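Local coordinates for metagenomic carboxyl esterase MGS0156 (Uncultured organism, PDB 5D8M), which probably hydrolyses carboxylic esters, using a fold built on a parallel beta sheet like that of the alpha/beta hydrolases, at residues 87-92 against 119-124; 102-107 against 302-307; 112-117 against 326-331. One frame throughout, in Å; residues are numbered along the deposited sequence.

From the N terminus, strand 87-92 first meets strand 120-123, and contact 1 closes the short crossover between them. That crossover holds one partner of each other contact: its loop part, 102-107, reaches 195 residues ahead to 302-307 in contact 2, and its helix, 112-117, reaches 209 residues ahead to 326-331 in contact 3. None of the three nests within another; their segments alternate, so all cross. Contact 1 builds the edge of the sheet, contact 2 joins two loops near its carboxyl ends, and contact 3 binds the crossover helix to the C-terminal helix. Leu106 packs on Leu91, Val114 on Thr121, and Phe107 on Leu328, making the contacts continuous.

Contact 1: residues 87-92 against 119-124; sequences IRLVLV and YATTLV
Arg88 and Thr122 meet on one face of two parallel strands, neighbours in a beta-alpha-beta unit whose crossover includes helix 111-116; strand 120-123 is the outermost here of a parallel sheet consistent with an alpha/beta-hydrolase fold. The arginine chain starts extended, with CG opposite the backbone N (chi1 174°), then bends at chi3 and lays its guanidinium face over the methyl of Ala120. From there NH1 donates to Thr122 OG1 at 2.9 Å, a bent bond because the hydroxyl sits well out of the guanidinium plane. Asp150 takes the NE side in a salt bridge, so the group is held from several directions. The backbone of Thr122 is held as well: its N donates to Leu89 O at 2.9 Å and its O receives Leu91 N at 2.8 Å, the two bonds straddling Val90.

Leu91 faces the other side of the sheet with Leu89, Thr121 and Leu123, the side covered by helices 111-116 and 324-338. Leu91 CB lies 4.0 Å from Leu123 CD1. The carbonyl of Leu91 continues the pairing by accepting Val124 N. Back on the arginine's face, Val90 CG1 touches Val124 CG2 at 3.6 Å, while water 1 lies in the guanidinium plane of Arg88, 2.8 Å from NH1.

Contact 2: residues 102-107 against 302-307; sequences ESSLLF and VAMPFS
Ser104 stands over the ring of Phe306, its CB almost centred on the face and 3.6 Å from the centroid. With OG swung opposite the backbone N (chi1 -177°), the hydroxyl turns along the ring and donates to Pro305 O at 2.8 Å, approaching from above the carbonyl plane. The twice-bent chain of Met304, selenomethionine in this crystal, brings CE to 3.3 Å from Ser104 OG. Replacing Phe306 with an alanine is likely to leave the Ser104 methylene without the flat surface beneath it and to open a gap beside Leu313.

These two loops follow strands 87-92 and 290-293, at the carboxyl ends of the parallel sheet, where alpha/beta hydrolases typically form their active site. Toward the sheet, Phe107 turns one ring face to Ala303, whose CA lies 4.2 Å from the ring centroid and is displaced toward the rim. Phe107 N donates to Ala303 O at 2.8 Å, almost straight down the C=O bond. Leu106 CD1 reaches the methyl of the same alanine at 3.8 Å. At the other end, Ser103 O receives two waters: water 2 also donates to Pro305 O, and water 3 accepts from Ser307 N.

Contact 3: residues 112-117 against 326-331; sequences PDVERY and ALLEAI
Val114 pushes its CG1 methyl against the helix bearing Leu328 and Glu329, reaching Leu328 CG at 3.7 Å and Glu329 N at 3.5 Å. Leu328 meets the valine at about a right angle, and its CD2 touches both valine methyls. This is the close apolar part of a small interface, about 234 Å² in all, between helix segments whose axes pass 9.0 Å apart at -35°.

Beside it the polar part is tight as well. Asp113 carries CG anti to its N (chi1 172°), which points its carboxylate at that of Glu329 in the groove between the helices, the two planes 32° apart. Asp113 OD2 comes within 2.6 Å of Glu329 OE1. His48 satisfies OE1 with a hydrogen bond, and Arg333 forms a salt bridge with OE2 that would probably offset part of the negative charge gathered here.

Toward the solvent the contact slackens. Tyr117 is partly exposed and presents one ring face to the Glu329 carboxylate, its CD2 3.8 Å from OE1. The opposite face is covered within its own chain by Arg116, whose CG lies over the ring centre. Together the crossover helix 111-116 and C-terminal helix 324-338 lie side by side against one face of the parallel sheet, consistent with the pair of helices, A and F, that share one face of the sheet in alpha/beta hydrolases.

Contact 1: residues 87-92 against 119-124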
loop_
_atom_site.group_PDB
_atom_site.type_symbol
_atom_site.label_atom_id
_atom_site.label_comp_id
_atom_site.label_asym_id
_atom_site.label_seq_id
_atom_site.Cartn_x
_atom_site.Cartn_y
_atom_site.Cartn_z
ATOM N N ILE A 87 14.231 11.053 9.226
ATOM C CA ILE A 87 13.499 10.261 8.236
ATOM C C ILE A 87 12.287 11.047 7.747
ATOM O O ILE A 87 11.605 11.686 8.538
ATOM C CB ILE A 87 13.061 8.891 8.819
ATOM C CG1 ILE A 87 14.295 8.012 9.003
ATOM C CG2 ILE A 87 12.002 8.191 7.924
ATOM C CD1 ILE A 87 14.005 6.658 9.604
ATOM N N ARG A 88 12.059 11.020 6.439
ATOM C CA ARG A 88 10.858 11.569 5.844
ATOM C C ARG A 88 10.078 10.463 5.145
ATOM O O ARG A 88 10.612 9.756 4.301
ATOM C CB ARG A 88 11.184 12.687 4.845
ATOM C CG ARG A 88 9.945 13.187 4.096
ATOM C CD ARG A 88 10.314 14.341 3.166
ATOM N NE ARG A 88 10.909 15.458 3.890
ATOM C CZ ARG A 88 10.218 16.424 4.480
ATOM N NH1 ARG A 88 8.893 16.437 4.432
ATOM N NH2 ARG A 88 10.852 17.373 5.120
ATOM N N LEU A 89 8.819 10.319 5.533
ATOM C CA LEU A 89 7.897 9.404 4.902
ATOM C C LEU A 89 7.289 10.107 3.682
ATOM O O LEU A 89 6.637 11.144 3.807
ATOM C CB LEU A 89 6.807 8.975 5.889
ATOM C CG LEU A 89 7.287 8.502 7.264
ATOM C CD1 LEU A 89 6.077 8.230 8.181
ATOM C CD2 LEU A 89 8.175 7.263 7.140
ATOM N N VAL A 90 7.572 9.564 2.509
ATOM C CA VAL A 90 6.996 10.042 1.271
ATOM C C VAL A 90 5.815 9.143 0.923
ATOM O O VAL A 90 5.988 7.978 0.564
ATOM C CB VAL A 90 8.036 10.055 0.141
ATOM C CG1 VAL A 90 7.417 10.654 -1.115
ATOM C CG2 VAL A 90 9.274 10.881 0.596
ATOM N N LEU A 91 4.625 9.706 1.055
ATOM C CA LEU A 91 3.364 9.003 0.903
ATOM C C LEU A 91 2.897 9.048 -0.551
ATOM O O LEU A 91 2.760 10.107 -1.110
ATOM C CB LEU A 91 2.302 9.628 1.802
ATOM C CG LEU A 91 2.689 9.865 3.260
ATOM C CD1 LEU A 91 1.621 10.719 4.012
ATOM C CD2 LEU A 91 2.894 8.521 3.942
ATOM N N VAL A 92 2.675 7.888 -1.152
ATOM C CA VAL A 92 2.241 7.823 -2.528
ATOM C C VAL A 92 0.964 7.013 -2.617
ATOM O O VAL A 92 0.979 5.803 -2.346
ATOM C CB VAL A 92 3.314 7.178 -3.426
ATOM C CG1 VAL A 92 2.873 7.197 -4.876
ATOM C CG2 VAL A 92 4.671 7.882 -3.233
ATOM N N TYR A 119 9.011 12.103 12.680
ATOM C CA TYR A 119 9.020 11.669 11.294
ATOM C C TYR A 119 8.322 12.726 10.435
ATOM O O TYR A 119 7.121 12.984 10.607
ATOM C CB TYR A 119 8.348 10.293 11.148
ATOM C CG TYR A 119 9.045 9.213 11.964
ATOM C CD1 TYR A 119 10.222 8.637 11.508
ATOM C CD2 TYR A 119 8.535 8.784 13.196
ATOM C CE1 TYR A 119 10.893 7.655 12.243
ATOM C CE2 TYR A 119 9.198 7.792 13.946
ATOM C CZ TYR A 119 10.380 7.239 13.450
ATOM O OH TYR A 119 11.057 6.261 14.143
ATOM N N ALA A 120 9.073 13.343 9.525
ATOM C CA ALA A 120 8.477 14.287 8.567
ATOM C C ALA A 120 7.651 13.520 7.528
ATOM O O ALA A 120 7.901 12.340 7.273
ATOM C CB ALA A 120 9.577 15.136 7.876
ATOM N N THR A 121 6.646 14.177 6.950
ATOM C CA THR A 121 5.838 13.522 5.923
ATOM C C THR A 121 5.614 14.445 4.736
ATOM O O THR A 121 5.405 15.646 4.899
ATOM C CB THR A 121 4.442 13.085 6.451
ATOM O OG1 THR A 121 3.665 14.234 6.804
ATOM C CG2 THR A 121 4.575 12.206 7.673
ATOM N N THR A 122 5.644 13.866 3.552
ATOM C CA THR A 122 5.289 14.557 2.322
ATOM C C THR A 122 4.275 13.703 1.583
ATOM O O THR A 122 4.493 12.518 1.426
ATOM C CB THR A 122 6.524 14.784 1.424
ATOM O OG1 THR A 122 7.377 15.750 2.031
ATOM C CG2 THR A 122 6.112 15.268 0.052
ATOM N N LEU A 123 3.171 14.298 1.154
ATOM C CA LEU A 123 2.209 13.602 0.321
ATOM C C LEU A 123 2.437 13.910 -1.167
ATOM O O LEU A 123 2.417 15.058 -1.584
ATOM C CB LEU A 123 0.779 13.994 0.721
ATOM C CG LEU A 123 -0.344 13.429 -0.153
ATOM C CD1 LEU A 123 -0.361 11.901 -0.133
ATOM C CD2 LEU A 123 -1.691 13.980 0.331
ATOM N N VAL A 124 2.601 12.872 -1.973
ATOM C CA VAL A 124 2.748 13.051 -3.408
ATOM C C VAL A 124 1.377 12.982 -4.092
ATOM O O VAL A 124 0.576 12.085 -3.824
ATOM C CB VAL A 124 3.692 11.981 -4.000
ATOM C CG1 VAL A 124 3.789 12.137 -5.543
ATOM C CG2 VAL A 124 5.059 12.112 -3.344
HETATM O O HOH W 1 7.276 18.403 5.644
#

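Contact 2: residues 102-107 against 302-307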
loop_
_atom_site.group_PDB
_atom_site.type_symbol
_atom_site.label_atom_id
_atom_site.label_comp_id
_atom_site.label_asym_id
_atom_site.label_seq_id
_atom_site.Cartn_x
_atom_site.Cartn_y
_atom_site.Cartn_z
ATOM N N GLU A 102 -11.038 15.470 -2.242
ATOM C CA GLU A 102 -11.879 16.313 -1.380
ATOM C C GLU A 102 -12.384 15.572 -0.143
ATOM O O GLU A 102 -12.709 16.187 0.876
ATOM C CB GLU A 102 -13.075 16.852 -2.165
ATOM C CG GLU A 102 -12.727 17.958 -3.124
ATOM C CD GLU A 102 -12.471 19.275 -2.421
ATOM O OE1 GLU A 102 -11.352 19.813 -2.563
ATOM O OE2 GLU A 102 -13.396 19.777 -1.739
ATOM N N SER A 103 -12.460 14.248 -0.251
ATOM C CA SER A 103 -12.993 13.396 0.804
ATOM C C SER A 103 -11.887 12.658 1.546
ATOM O O SER A 103 -12.054 12.285 2.707
ATOM C CB SER A 103 -13.978 12.362 0.218
ATOM O OG SER A 103 -14.900 12.985 -0.647
ATOM N N SER A 104 -10.765 12.411 0.875
ATOM C CA SER A 104 -9.741 11.542 1.463
ATOM C C SER A 104 -8.352 11.799 0.922
ATOM O O SER A 104 -8.174 11.854 -0.286
ATOM C CB SER A 104 -10.103 10.066 1.211
ATOM O OG SER A 104 -9.163 9.195 1.833
ATOM N N LEU A 105 -7.380 11.945 1.821
ATOM C CA LEU A 105 -5.973 12.019 1.467
ATOM C C LEU A 105 -5.236 10.922 2.209
ATOM O O LEU A 105 -5.531 10.678 3.379
ATOM C CB LEU A 105 -5.376 13.385 1.842
ATOM C CG LEU A 105 -6.002 14.580 1.144
ATOM C CD1 LEU A 105 -5.456 15.891 1.747
ATOM C CD2 LEU A 105 -5.705 14.480 -0.376
ATOM N N LEU A 106 -4.267 10.298 1.535
ATOM C CA LEU A 106 -3.560 9.134 2.058
ATOM C C LEU A 106 -3.021 9.369 3.479
ATOM O O LEU A 106 -2.318 10.343 3.726
ATOM C CB LEU A 106 -2.411 8.752 1.118
ATOM C CG LEU A 106 -1.614 7.497 1.522
ATOM C CD1 LEU A 106 -2.469 6.289 1.463
ATOM C CD2 LEU A 106 -0.374 7.314 0.640
ATOM N N PHE A 107 -3.379 8.479 4.405
ATOM C CA PHE A 107 -2.899 8.532 5.790
ATOM C C PHE A 107 -3.105 9.876 6.466
ATOM O O PHE A 107 -2.337 10.265 7.351
ATOM C CB PHE A 107 -1.409 8.138 5.853
ATOM C CG PHE A 107 -1.194 6.638 5.889
ATOM C CD1 PHE A 107 -1.654 5.899 6.964
ATOM C CD2 PHE A 107 -0.546 5.978 4.855
ATOM C CE1 PHE A 107 -1.498 4.527 7.009
ATOM C CE2 PHE A 107 -0.364 4.605 4.881
ATOM C CZ PHE A 107 -0.823 3.873 5.962
ATOM N N VAL A 302 -7.160 0.497 5.583
ATOM C CA VAL A 302 -5.773 0.405 6.033
ATOM C C VAL A 302 -4.996 1.714 5.784
ATOM O O VAL A 302 -3.963 1.947 6.414
ATOM C CB VAL A 302 -5.077 -0.824 5.357
ATOM C CG1 VAL A 302 -4.824 -0.564 3.843
ATOM C CG2 VAL A 302 -3.791 -1.200 6.098
ATOM N N ALA A 303 -5.505 2.619 4.942
ATOM C CA ALA A 303 -4.671 3.752 4.539
ATOM C C ALA A 303 -5.382 5.051 4.166
ATOM O O ALA A 303 -4.761 6.105 4.204
ATOM C CB ALA A 303 -3.779 3.325 3.358
HETATM N N MSE A 304 -6.653 4.977 3.765
HETATM C CA MSE A 304 -7.385 6.137 3.254
HETATM C C MSE A 304 -8.562 6.460 4.155
HETATM O O MSE A 304 -9.581 5.757 4.105
HETATM C CB MSE A 304 -7.901 5.878 1.818
HETATM C CG MSE A 304 -6.811 5.816 0.763
HETATM SE SE MSE A 304 -6.312 7.592 0.160
HETATM C CE MSE A 304 -7.856 8.051 -0.940
ATOM N N PRO A 305 -8.447 7.529 4.964
ATOM C CA PRO A 305 -9.544 7.937 5.834
ATOM C C PRO A 305 -10.667 8.640 5.059
ATOM O O PRO A 305 -10.401 9.543 4.265
ATOM C CB PRO A 305 -8.874 8.914 6.814
ATOM C CG PRO A 305 -7.722 9.506 6.021
ATOM C CD PRO A 305 -7.248 8.383 5.129
ATOM N N PHE A 306 -11.907 8.223 5.305
ATOM C CA PHE A 306 -13.087 8.913 4.808
ATOM C C PHE A 306 -13.929 9.299 6.021
ATOM O O PHE A 306 -14.367 8.424 6.768
ATOM C CB PHE A 306 -13.917 8.019 3.864
ATOM C CG PHE A 306 -13.273 7.748 2.535
ATOM C CD1 PHE A 306 -12.325 6.757 2.399
ATOM C CD2 PHE A 306 -13.652 8.474 1.406
ATOM C CE1 PHE A 306 -11.732 6.509 1.167
ATOM C CE2 PHE A 306 -13.072 8.225 0.176
ATOM C CZ PHE A 306 -12.096 7.248 0.065
ATOM N N SER A 307 -14.188 10.582 6.226
ATOM C CA SER A 307 -14.985 10.962 7.396
ATOM C C SER A 307 -16.038 12.047 7.151
ATOM O O SER A 307 -16.849 12.339 8.035
ATOM C CB SER A 307 -14.047 11.401 8.523
ATOM O OG SER A 307 -12.891 12.034 8.002
HETATM O O HOH W 2 -10.712 12.025 5.234
HETATM O O HOH W 3 -14.472 11.882 3.875
#

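Contact 3: residues 112-117 against 326-331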
loop_
_atom_site.group_PDB
_atom_site.type_symbol
_atom_site.label_atom_id
_atom_site.label_comp_id
_atom_site.label_asym_id
_atom_site.label_seq_id
_atom_site.Cartn_x
_atom_site.Cartn_y
_atom_site.Cartn_z
ATOM N N PRO A 112 -0.373 13.716 11.866
ATOM C CA PRO A 112 -0.019 14.399 13.124
ATOM C C PRO A 112 0.749 13.501 14.113
ATOM O O PRO A 112 1.700 13.972 14.755
ATOM C CB PRO A 112 -1.379 14.797 13.698
ATOM C CG PRO A 112 -2.247 14.985 12.474
ATOM C CD PRO A 112 -1.809 13.884 11.548
ATOM N N ASP A 113 0.366 12.231 14.218
ATOM C CA ASP A 113 1.013 11.373 15.197
ATOM C C ASP A 113 2.457 11.094 14.813
ATOM O O ASP A 113 3.330 11.108 15.664
ATOM C CB ASP A 113 0.280 10.045 15.378
ATOM C CG ASP A 113 1.074 9.064 16.250
ATOM O OD1 ASP A 113 1.011 9.203 17.498
ATOM O OD2 ASP A 113 1.760 8.167 15.684
ATOM N N VAL A 114 2.734 10.837 13.549
ATOM C CA VAL A 114 4.111 10.447 13.261
ATOM C C VAL A 114 5.001 11.692 13.310
ATOM O O VAL A 114 6.161 11.603 13.683
ATOM C CB VAL A 114 4.256 9.684 11.916
ATOM C CG1 VAL A 114 3.426 8.372 11.945
ATOM C CG2 VAL A 114 3.864 10.538 10.731
ATOM N N GLU A 115 4.441 12.859 13.015
ATOM C CA GLU A 115 5.213 14.103 13.091
ATOM C C GLU A 115 5.509 14.510 14.536
ATOM O O GLU A 115 6.568 15.065 14.840
ATOM C CB GLU A 115 4.483 15.217 12.340
ATOM C CG GLU A 115 4.528 14.978 10.838
ATOM C CD GLU A 115 3.944 16.108 10.025
ATOM O OE1 GLU A 115 3.430 17.070 10.632
ATOM O OE2 GLU A 115 4.005 16.036 8.776
ATOM N N ARG A 116 4.586 14.208 15.432
ATOM C CA ARG A 116 4.868 14.365 16.849
ATOM C C ARG A 116 6.136 13.601 17.233
ATOM O O ARG A 116 6.944 14.070 18.050
ATOM C CB ARG A 116 3.700 13.860 17.676
ATOM C CG ARG A 116 4.067 13.373 19.054
ATOM C CD ARG A 116 2.820 13.295 19.916
ATOM N NE ARG A 116 2.224 14.619 20.083
ATOM C CZ ARG A 116 1.004 14.849 20.565
ATOM N NH1 ARG A 116 0.223 13.838 20.928
ATOM N NH2 ARG A 116 0.572 16.099 20.685
ATOM N N TYR A 117 6.309 12.424 16.638
ATOM C CA TYR A 117 7.421 11.569 17.036
ATOM C C TYR A 117 8.622 11.610 16.104
ATOM O O TYR A 117 9.417 10.669 16.083
ATOM C CB TYR A 117 6.938 10.129 17.207
ATOM C CG TYR A 117 6.064 10.008 18.425
ATOM C CD1 TYR A 117 6.601 10.164 19.694
ATOM C CD2 TYR A 117 4.696 9.788 18.309
ATOM C CE1 TYR A 117 5.809 10.079 20.823
ATOM C CE2 TYR A 117 3.882 9.697 19.440
ATOM C CZ TYR A 117 4.446 9.838 20.690
ATOM O OH TYR A 117 3.654 9.741 21.817
ATOM N N ALA A 326 -1.407 4.469 14.362
ATOM C CA ALA A 326 -0.539 3.493 15.004
ATOM C C ALA A 326 0.214 2.689 13.951
ATOM O O ALA A 326 1.413 2.403 14.116
ATOM C CB ALA A 326 -1.329 2.584 15.894
ATOM N N LEU A 327 -0.485 2.332 12.870
ATOM C CA LEU A 327 0.124 1.575 11.779
ATOM C C LEU A 327 1.280 2.345 11.151
ATOM O O LEU A 327 2.347 1.775 10.949
ATOM C CB LEU A 327 -0.906 1.231 10.692
ATOM C CG LEU A 327 -0.407 0.331 9.540
ATOM C CD1 LEU A 327 -0.228 -1.144 9.996
ATOM C CD2 LEU A 327 -1.378 0.398 8.336
ATOM N N LEU A 328 1.063 3.627 10.834
ATOM C CA LEU A 328 2.091 4.429 10.181
ATOM C C LEU A 328 3.280 4.673 11.125
ATOM O O LEU A 328 4.430 4.621 10.697
ATOM C CB LEU A 328 1.522 5.763 9.707
ATOM C CG LEU A 328 2.425 6.620 8.815
ATOM C CD1 LEU A 328 2.735 5.872 7.508
ATOM C CD2 LEU A 328 1.770 7.986 8.518
ATOM N N GLU A 329 2.998 4.953 12.399
ATOM C CA GLU A 329 4.062 5.083 13.369
ATOM C C GLU A 329 4.864 3.782 13.536
ATOM O O GLU A 329 6.097 3.815 13.607
ATOM C CB GLU A 329 3.503 5.548 14.721
ATOM C CG GLU A 329 4.612 5.943 15.685
ATOM C CD GLU A 329 4.131 6.183 17.114
ATOM O OE1 GLU A 329 2.957 6.614 17.319
ATOM O OE2 GLU A 329 4.933 5.925 18.045
ATOM N N ALA A 330 4.183 2.638 13.583
ATOM C CA ALA A 330 4.880 1.359 13.666
ATOM C C ALA A 330 5.762 1.134 12.435
ATOM O O ALA A 330 6.905 0.666 12.552
ATOM C CB ALA A 330 3.865 0.185 13.834
ATOM N N ILE A 331 5.234 1.467 11.262
ATOM C CA ILE A 331 6.023 1.364 10.039
ATOM C C ILE A 331 7.309 2.194 10.162
ATOM O O ILE A 331 8.397 1.658 9.950
ATOM C CB ILE A 331 5.216 1.831 8.808
ATOM C CG1 ILE A 331 4.107 0.822 8.478
ATOM C CG2 ILE A 331 6.138 2.124 7.594
ATOM C CD1 ILE A 331 3.081 1.422 7.520
#